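Local structure of type I site-specific restriction-modification system, R (Restriction) subunit (Vibrio vulnificus, 3H1T) at residues M104-F118 against I127-L139. The protein probably binds DNA and hydrolyses ATP as the restriction subunit of a type I restriction-modification enzyme, of which this is an N-terminal fragment carrying nuclease-like and helicase-like domains. Residues are numbered along the deposited sequence; the frame is centred on the assembly and turned at random.
Sequences MQQAKDYAEILGLKF and ILEFDYTTGEEQL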
HETATM    1  N   MSE A 104      23.585  17.383   5.480  1.00 30.15           N
HETATM    2  CA  MSE A 104      22.805  17.043   6.662  1.00 32.60           C
HETATM    3  C   MSE A 104      21.305  16.903   6.443  1.00 32.21           C
HETATM    4  O   MSE A 104      20.726  15.876   6.800  1.00 33.38           O
HETATM    5  CB  MSE A 104      23.054  18.048   7.794  1.00 34.91           C
HETATM    6  CG  MSE A 104      22.538  17.550   9.153  1.00 40.72           C
HETATM    7 SE   MSE A 104      23.574  16.058   9.881  1.00 51.98          SE
HETATM    8  CE  MSE A 104      22.777  14.564   8.953  1.00 44.78           C
ATOM      9  N   GLN A 105      20.665  17.918   5.864  1.00 34.09           N
ATOM     10  CA  GLN A 105      19.230  17.824   5.650  1.00 33.00           C
ATOM     11  C   GLN A 105      18.905  16.721   4.644  1.00 30.72           C
ATOM     12  O   GLN A 105      17.887  16.058   4.773  1.00 32.03           O
ATOM     13  CB  GLN A 105      18.633  19.204   5.270  1.00 34.32           C
ATOM     14  CG  GLN A 105      18.266  20.037   6.542  1.00 34.97           C
ATOM     15  CD  GLN A 105      17.758  21.478   6.291  1.00 36.34           C
ATOM     16  OE1 GLN A 105      17.484  22.222   7.240  1.00 29.69           O
ATOM     17  NE2 GLN A 105      17.631  21.864   5.024  1.00 36.74           N
ATOM     18  N   GLN A 106      19.782  16.490   3.672  1.00 29.89           N
ATOM     19  CA  GLN A 106      19.540  15.416   2.708  1.00 29.95           C
ATOM     20  C   GLN A 106      19.620  14.044   3.386  1.00 30.52           C
ATOM     21  O   GLN A 106      18.859  13.134   3.071  1.00 30.33           O
ATOM     22  CB  GLN A 106      20.555  15.470   1.558  1.00 28.32           C
ATOM     23  CG  GLN A 106      20.397  14.326   0.537  1.00 33.78           C
ATOM     24  CD  GLN A 106      19.020  14.294  -0.119  1.00 38.49           C
ATOM     25  OE1 GLN A 106      18.666  15.189  -0.893  1.00 39.10           O
ATOM     26  NE2 GLN A 106      18.233  13.266   0.197  1.00 38.01           N
ATOM     27  N   ALA A 107      20.564  13.899   4.309  1.00 28.13           N
ATOM     28  CA  ALA A 107      20.735  12.646   5.029  1.00 27.51           C
ATOM     29  C   ALA A 107      19.575  12.435   5.991  1.00 24.94           C
ATOM     30  O   ALA A 107      19.105  11.317   6.167  1.00 23.16           O
ATOM     31  CB  ALA A 107      22.052  12.648   5.790  1.00 20.32           C
ATOM     32  N   LYS A 108      19.122  13.516   6.618  1.00 26.65           N
ATOM     33  CA  LYS A 108      17.995  13.446   7.547  1.00 28.03           C
ATOM     34  C   LYS A 108      16.729  13.035   6.786  1.00 29.82           C
ATOM     35  O   LYS A 108      15.897  12.291   7.291  1.00 30.40           O
ATOM     36  CB  LYS A 108      17.768  14.809   8.222  1.00 27.05           C
ATOM     37  CG  LYS A 108      18.756  15.121   9.340  1.00 27.21           C
ATOM     38  CD  LYS A 108      18.557  16.502   9.954  1.00 25.17           C
ATOM     39  CE  LYS A 108      17.109  16.774  10.343  1.00 28.25           C
ATOM     40  NZ  LYS A 108      16.999  17.753  11.462  1.00 21.88           N
ATOM     41  N   ASP A 109      16.602  13.523   5.556  1.00 28.77           N
ATOM     42  CA  ASP A 109      15.448  13.214   4.725  1.00 30.24           C
ATOM     43  C   ASP A 109      15.382  11.729   4.367  1.00 30.45           C
ATOM     44  O   ASP A 109      14.295  11.175   4.266  1.00 30.85           O
ATOM     45  CB  ASP A 109      15.468  14.056   3.444  1.00 52.42           C
ATOM     46  CG  ASP A 109      14.073  14.336   2.903  1.00 59.05           C
ATOM     47  OD1 ASP A 109      13.330  15.124   3.522  1.00 62.22           O
ATOM     48  OD2 ASP A 109      13.719  13.767   1.849  1.00 61.40           O
ATOM     49  N   TYR A 110      16.535  11.091   4.171  1.00 29.94           N
ATOM     50  CA  TYR A 110      16.578   9.670   3.831  1.00 29.13           C
ATOM     51  C   TYR A 110      16.300   8.834   5.070  1.00 27.71           C
ATOM     52  O   TYR A 110      15.725   7.745   4.994  1.00 28.45           O
ATOM     53  CB  TYR A 110      17.951   9.269   3.280  1.00 37.57           C
ATOM     54  CG  TYR A 110      18.248   9.691   1.860  1.00 41.66           C
ATOM     55  CD1 TYR A 110      17.415   9.317   0.806  1.00 44.41           C
ATOM     56  CD2 TYR A 110      19.388  10.431   1.565  1.00 43.77           C
ATOM     57  CE1 TYR A 110      17.711   9.674  -0.519  1.00 46.49           C
ATOM     58  CE2 TYR A 110      19.698  10.792   0.252  1.00 47.17           C
ATOM     59  CZ  TYR A 110      18.853  10.411  -0.786  1.00 46.12           C
ATOM     60  OH  TYR A 110      19.149  10.791  -2.077  1.00 46.74           O
ATOM     61  N   ALA A 111      16.744   9.349   6.207  1.00 24.04           N
ATOM     62  CA  ALA A 111      16.555   8.683   7.481  1.00 22.02           C
ATOM     63  C   ALA A 111      15.070   8.629   7.750  1.00 22.12           C
ATOM     64  O   ALA A 111      14.514   7.585   8.073  1.00 21.90           O
ATOM     65  CB  ALA A 111      17.255   9.457   8.574  1.00  9.85           C
ATOM     66  N   GLU A 112      14.426   9.780   7.603  1.00 25.51           N
ATOM     67  CA  GLU A 112      12.992   9.895   7.817  1.00 26.70           C
ATOM     68  C   GLU A 112      12.222   8.998   6.830  1.00 27.89           C
ATOM     69  O   GLU A 112      11.266   8.330   7.219  1.00 30.05           O
ATOM     70  CB  GLU A 112      12.573  11.367   7.695  1.00 26.44           C
ATOM     71  CG  GLU A 112      12.976  12.201   8.919  1.00 31.85           C
ATOM     72  CD  GLU A 112      13.255  13.674   8.615  1.00 36.08           C
ATOM     73  OE1 GLU A 112      12.792  14.169   7.568  1.00 40.11           O
ATOM     74  OE2 GLU A 112      13.930  14.341   9.431  1.00 33.20           O
ATOM     75  N   ILE A 113      12.634   8.948   5.567  1.00 19.95           N
ATOM     76  CA  ILE A 113      11.946   8.103   4.594  1.00 19.26           C
ATOM     77  C   ILE A 113      12.142   6.598   4.835  1.00 20.73           C
ATOM     78  O   ILE A 113      11.228   5.813   4.635  1.00 22.45           O
ATOM     79  CB  ILE A 113      12.420   8.417   3.153  1.00 24.91           C
ATOM     80  CG1 ILE A 113      11.832   9.743   2.679  1.00 25.54           C
ATOM     81  CG2 ILE A 113      11.994   7.310   2.196  1.00 25.20           C
ATOM     82  CD1 ILE A 113      12.467  10.250   1.388  1.00 27.16           C
ATOM     83  N   LEU A 114      13.342   6.210   5.253  1.00 24.33           N
ATOM     84  CA  LEU A 114      13.670   4.814   5.506  1.00 24.56           C
ATOM     85  C   LEU A 114      13.365   4.385   6.939  1.00 25.10           C
ATOM     86  O   LEU A 114      13.625   3.245   7.316  1.00 27.36           O
ATOM     87  CB  LEU A 114      15.146   4.572   5.199  1.00 21.90           C
ATOM     88  CG  LEU A 114      15.650   4.830   3.778  1.00 24.23           C
ATOM     89  CD1 LEU A 114      17.162   4.867   3.798  1.00 22.95           C
ATOM     90  CD2 LEU A 114      15.151   3.756   2.822  1.00 20.81           C
ATOM     91  N   GLY A 115      12.832   5.291   7.743  1.00 22.85           N
ATOM     92  CA  GLY A 115      12.515   4.948   9.117  1.00 23.97           C
ATOM     93  C   GLY A 115      13.702   4.714  10.030  1.00 26.30           C
ATOM     94  O   GLY A 115      13.625   3.883  10.944  1.00 27.67           O
ATOM     95  N   LEU A 116      14.793   5.439   9.805  1.00 27.75           N
ATOM     96  CA  LEU A 116      15.998   5.261  10.613  1.00 26.53           C
ATOM     97  C   LEU A 116      16.138   6.360  11.648  1.00 28.11           C
ATOM     98  O   LEU A 116      15.593   7.451  11.483  1.00 28.92           O
ATOM     99  CB  LEU A 116      17.242   5.249   9.729  1.00 20.60           C
ATOM    100  CG  LEU A 116      17.070   4.290   8.539  1.00 22.99           C
ATOM    101  CD1 LEU A 116      18.332   4.285   7.709  1.00 20.60           C
ATOM    102  CD2 LEU A 116      16.730   2.872   9.008  1.00 22.05           C
ATOM    103  N   LYS A 117      16.867   6.056  12.719  1.00 27.32           N
ATOM    104  CA  LYS A 117      17.090   6.983  13.825  1.00 26.33           C
ATOM    105  C   LYS A 117      18.474   7.617  13.823  1.00 24.96           C
ATOM    106  O   LYS A 117      18.783   8.407  14.709  1.00 27.44           O
ATOM    107  CB  LYS A 117      16.912   6.246  15.155  1.00 36.68           C
ATOM    108  CG  LYS A 117      15.642   6.556  15.922  1.00 42.02           C
ATOM    109  CD  LYS A 117      14.403   6.031  15.216  1.00 46.46           C
ATOM    110  CE  LYS A 117      13.141   6.255  16.062  1.00 47.51           C
ATOM    111  NZ  LYS A 117      12.231   7.296  15.502  1.00 47.35           N
ATOM    112  N   PHE A 118      19.315   7.277  12.854  1.00 22.35           N
ATOM    113  CA  PHE A 118      20.652   7.855  12.806  1.00 20.24           C
ATOM    114  C   PHE A 118      21.015   8.343  11.407  1.00 21.42           C
ATOM    115  O   PHE A 118      20.881   7.616  10.428  1.00 20.61           O
ATOM    116  CB  PHE A 118      21.675   6.831  13.311  1.00 20.67           C
ATOM    117  CG  PHE A 118      21.369   6.322  14.688  1.00 22.09           C
ATOM    118  CD1 PHE A 118      21.517   7.149  15.803  1.00 19.48           C
ATOM    119  CD2 PHE A 118      20.808   5.054  14.861  1.00 21.80           C
ATOM    120  CE1 PHE A 118      21.095   6.731  17.072  1.00 21.49           C
ATOM    121  CE2 PHE A 118      20.386   4.619  16.120  1.00 21.97           C
ATOM    122  CZ  PHE A 118      20.526   5.461  17.230  1.00 22.25           C
ATOM    123  N   ILE A 127      32.768  14.282  10.012  1.00 29.88           N
ATOM    124  CA  ILE A 127      31.553  13.499  10.139  1.00 28.82           C
ATOM    125  C   ILE A 127      30.545  14.256  10.985  1.00 27.94           C
ATOM    126  O   ILE A 127      30.839  14.641  12.107  1.00 29.80           O
ATOM    127  CB  ILE A 127      31.856  12.144  10.797  1.00 27.63           C
ATOM    128  CG1 ILE A 127      32.860  11.373   9.930  1.00 27.58           C
ATOM    129  CG2 ILE A 127      30.577  11.352  10.966  1.00 29.03           C
ATOM    130  CD1 ILE A 127      33.490  10.166  10.612  1.00 26.25           C
ATOM    131  N   LEU A 128      29.363  14.484  10.438  1.00 29.45           N
ATOM    132  CA  LEU A 128      28.312  15.199  11.151  1.00 29.02           C
ATOM    133  C   LEU A 128      27.160  14.232  11.420  1.00 27.89           C
ATOM    134  O   LEU A 128      26.636  13.624  10.496  1.00 27.38           O
ATOM    135  CB  LEU A 128      27.798  16.363  10.301  1.00 29.87           C
ATOM    136  CG  LEU A 128      27.571  17.738  10.936  1.00 30.41           C
ATOM    137  CD1 LEU A 128      26.496  18.408  10.109  1.00 25.84           C
ATOM    138  CD2 LEU A 128      27.149  17.633  12.402  1.00 28.46           C
ATOM    139  N   GLU A 129      26.755  14.097  12.678  1.00 33.13           N
ATOM    140  CA  GLU A 129      25.683  13.179  13.032  1.00 30.93           C
ATOM    141  C   GLU A 129      24.416  13.855  13.561  1.00 31.01           C
ATOM    142  O   GLU A 129      24.489  14.808  14.329  1.00 31.65           O
ATOM    143  CB  GLU A 129      26.173  12.190  14.096  1.00 30.33           C
ATOM    144  CG  GLU A 129      25.099  11.243  14.634  1.00 33.88           C
ATOM    145  CD  GLU A 129      25.508  10.492  15.900  1.00 35.46           C
ATOM    146  OE1 GLU A 129      25.549  11.114  16.982  1.00 36.05           O
ATOM    147  OE2 GLU A 129      25.782   9.278  15.813  1.00 36.11           O
ATOM    148  N   PHE A 130      23.258  13.380  13.116  1.00 26.48           N
ATOM    149  CA  PHE A 130      22.017  13.877  13.662  1.00 26.32           C
ATOM    150  C   PHE A 130      21.411  12.625  14.264  1.00 27.45           C
ATOM    151  O   PHE A 130      21.152  11.643  13.570  1.00 26.48           O
ATOM    152  CB  PHE A 130      21.037  14.444  12.642  1.00 22.75           C
ATOM    153  CG  PHE A 130      19.771  14.940  13.288  1.00 24.65           C
ATOM    154  CD1 PHE A 130      19.716  16.213  13.858  1.00 25.61           C
ATOM    155  CD2 PHE A 130      18.671  14.093  13.436  1.00 26.41           C
ATOM    156  CE1 PHE A 130      18.587  16.628  14.573  1.00 26.07           C
ATOM    157  CE2 PHE A 130      17.540  14.500  14.155  1.00 25.93           C
ATOM    158  CZ  PHE A 130      17.497  15.763  14.720  1.00 24.77           C
ATOM    159  N   ASP A 131      21.196  12.653  15.565  1.00 29.29           N
ATOM    160  CA  ASP A 131      20.652  11.501  16.253  1.00 30.04           C
ATOM    161  C   ASP A 131      19.200  11.778  16.630  1.00 30.60           C
ATOM    162  O   ASP A 131      18.924  12.651  17.456  1.00 30.84           O
ATOM    163  CB  ASP A 131      21.509  11.242  17.492  1.00 36.80           C
ATOM    164  CG  ASP A 131      21.082  10.017  18.266  1.00 39.35           C
ATOM    165  OD1 ASP A 131      19.884   9.687  18.288  1.00 41.24           O
ATOM    166  OD2 ASP A 131      21.963   9.389  18.883  1.00 43.20           O
ATOM    167  N   TYR A 132      18.272  11.044  16.021  1.00 29.58           N
ATOM    168  CA  TYR A 132      16.868  11.247  16.323  1.00 28.88           C
ATOM    169  C   TYR A 132      16.496  10.878  17.755  1.00 31.86           C
ATOM    170  O   TYR A 132      15.513  11.400  18.286  1.00 30.70           O
ATOM    171  CB  TYR A 132      15.984  10.480  15.331  1.00 28.34           C
ATOM    172  CG  TYR A 132      16.023  11.050  13.929  1.00 28.83           C
ATOM    173  CD1 TYR A 132      17.115  10.815  13.098  1.00 27.25           C
ATOM    174  CD2 TYR A 132      14.991  11.863  13.453  1.00 29.71           C
ATOM    175  CE1 TYR A 132      17.186  11.360  11.832  1.00 29.24           C
ATOM    176  CE2 TYR A 132      15.050  12.424  12.181  1.00 27.84           C
ATOM    177  CZ  TYR A 132      16.158  12.171  11.375  1.00 29.61           C
ATOM    178  OH  TYR A 132      16.265  12.742  10.137  1.00 32.14           O
ATOM    179  N   THR A 133      17.283  10.008  18.390  1.00 32.29           N
ATOM    180  CA  THR A 133      16.976   9.607  19.759  1.00 31.42           C
ATOM    181  C   THR A 133      17.301  10.712  20.771  1.00 32.65           C
ATOM    182  O   THR A 133      16.760  10.712  21.870  1.00 32.57           O
ATOM    183  CB  THR A 133      17.724   8.313  20.164  1.00 23.05           C
ATOM    184  OG1 THR A 133      19.129   8.577  20.261  1.00 25.78           O
ATOM    185  CG2 THR A 133      17.491   7.212  19.129  1.00 21.79           C
ATOM    186  N   THR A 134      18.173  11.650  20.412  1.00 30.44           N
ATOM    187  CA  THR A 134      18.496  12.748  21.321  1.00 31.35           C
ATOM    188  C   THR A 134      18.174  14.112  20.718  1.00 32.85           C
ATOM    189  O   THR A 134      18.012  15.096  21.434  1.00 33.12           O
ATOM    190  CB  THR A 134      19.986  12.779  21.716  1.00 30.67           C
ATOM    191  OG1 THR A 134      20.782  13.018  20.556  1.00 30.96           O
ATOM    192  CG2 THR A 134      20.403  11.477  22.342  1.00 29.85           C
ATOM    193  N   GLY A 135      18.095  14.169  19.396  1.00 36.23           N
ATOM    194  CA  GLY A 135      17.810  15.424  18.737  1.00 34.27           C
ATOM    195  C   GLY A 135      19.040  16.302  18.640  1.00 35.60           C
ATOM    196  O   GLY A 135      18.941  17.450  18.225  1.00 36.54           O
ATOM    197  N   GLU A 136      20.200  15.774  19.022  1.00 33.51           N
ATOM    198  CA  GLU A 136      21.461  16.508  18.978  1.00 34.18           C
ATOM    199  C   GLU A 136      22.184  16.342  17.642  1.00 35.04           C
ATOM    200  O   GLU A 136      22.211  15.252  17.075  1.00 34.55           O
ATOM    201  CB  GLU A 136      22.384  16.017  20.097  1.00 56.11           C
ATOM    202  CG  GLU A 136      21.993  16.498  21.479  1.00 62.62           C
ATOM    203  CD  GLU A 136      22.713  15.757  22.590  1.00 65.48           C
ATOM    204  OE1 GLU A 136      23.865  15.307  22.374  1.00 68.58           O
ATOM    205  OE2 GLU A 136      22.125  15.640  23.686  1.00 68.17           O
ATOM    206  N   GLU A 137      22.771  17.422  17.132  1.00 29.80           N
ATOM    207  CA  GLU A 137      23.517  17.356  15.882  1.00 29.43           C
ATOM    208  C   GLU A 137      24.955  17.714  16.217  1.00 29.65           C
ATOM    209  O   GLU A 137      25.219  18.786  16.761  1.00 29.64           O
ATOM    210  CB  GLU A 137      22.957  18.349  14.857  1.00 34.34           C
ATOM    211  CG  GLU A 137      23.540  18.173  13.459  1.00 33.88           C
ATOM    212  CD  GLU A 137      22.993  19.177  12.454  1.00 36.43           C
ATOM    213  OE1 GLU A 137      21.757  19.364  12.395  1.00 35.78           O
ATOM    214  OE2 GLU A 137      23.804  19.780  11.717  1.00 37.22           O
ATOM    215  N   GLN A 138      25.890  16.834  15.888  1.00 35.26           N
ATOM    216  CA  GLN A 138      27.276  17.115  16.227  1.00 36.12           C
ATOM    217  C   GLN A 138      28.329  16.401  15.390  1.00 35.98           C
ATOM    218  O   GLN A 138      28.068  15.386  14.753  1.00 36.80           O
ATOM    219  CB  GLN A 138      27.501  16.785  17.705  1.00 46.60           C
ATOM    220  CG  GLN A 138      27.243  15.331  18.044  1.00 50.70           C
ATOM    221  CD  GLN A 138      27.111  15.088  19.536  1.00 56.54           C
ATOM    222  OE1 GLN A 138      27.091  13.942  19.996  1.00 56.10           O
ATOM    223  NE2 GLN A 138      27.013  16.170  20.302  1.00 57.37           N
ATOM    224  N   LEU A 139      29.531  16.956  15.401  1.00 34.44           N
ATOM    225  CA  LEU A 139      30.654  16.372  14.684  1.00 33.15           C
ATOM    226  C   LEU A 139      31.247  15.235  15.519  1.00 32.57           C
ATOM    227  O   LEU A 139      31.341  15.341  16.745  1.00 33.40           O
ATOM    228  CB  LEU A 139      31.705  17.446  14.446  1.00 30.96           C
ATOM    229  CG  LEU A 139      31.301  18.552  13.487  1.00 31.21           C
ATOM    230  CD1 LEU A 139      32.147  19.788  13.781  1.00 31.78           C
ATOM    231  CD2 LEU A 139      31.478  18.063  12.043  1.00 29.01           C
TER
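Tyr132, just past the end of strand 127-131, reaches to the last turns of helix 104-114, and polar contacts gather at its hydroxyl. OH lies 2.9 Å from both Glu112 OE2 and the carbonyl O of Lys108; Glu112 OE2 meets the ring at its edge, with the carboxylate plane at 90° to it. A tyrosine suits this place because its ring is long enough to span the gap, with a polar end for the helix. Small Ala111 allows the ring to approach, Ala111 CB to Tyr132 CE1 3.8 Å. At its base, Tyr132 N donates to Lys117 O (3.0 Å).

Phe130 presents a ring face to Lys108, which lays its aliphatic chain and ammonium over it: CD makes a CH-pi contact, and Lys108 NZ a cation-pi contact 3.9 Å from the Phe130 centroid. A bend at chi3 (50°) turns the ammonium back over the ring. Phe130 CE2 in turn sits over the centre of one Tyr132 face, and Leu116 O lies above the opposite one.

Helix 104-114 is the crossover between parallel strands 86-93 and 118-122 of a mixed sheet, packing on strand 127-131 at -41°. Past the last turn, Gly115 forms a Schellman motif; with positive phi, glycine fits easily because it has no side chain to strain the backbone. Phe118 then pairs with Asp131 as an antiparallel non-hydrogen-bonded pair.

Apolar packing closes the other end of the helix, where selenomethionine Met104 sets SE 3.8 Å from Leu128 CD1 and CE against Phe130 CB, its flexible chain bending to fit between them.

Across the sheet, Asp131 OD2 meets the Phe118 ring edge at CE1 (3.3 Å) and also forms a salt bridge with Arg152 of helix 146-157, while OD1 accepts from Thr133 N in an Asx turn.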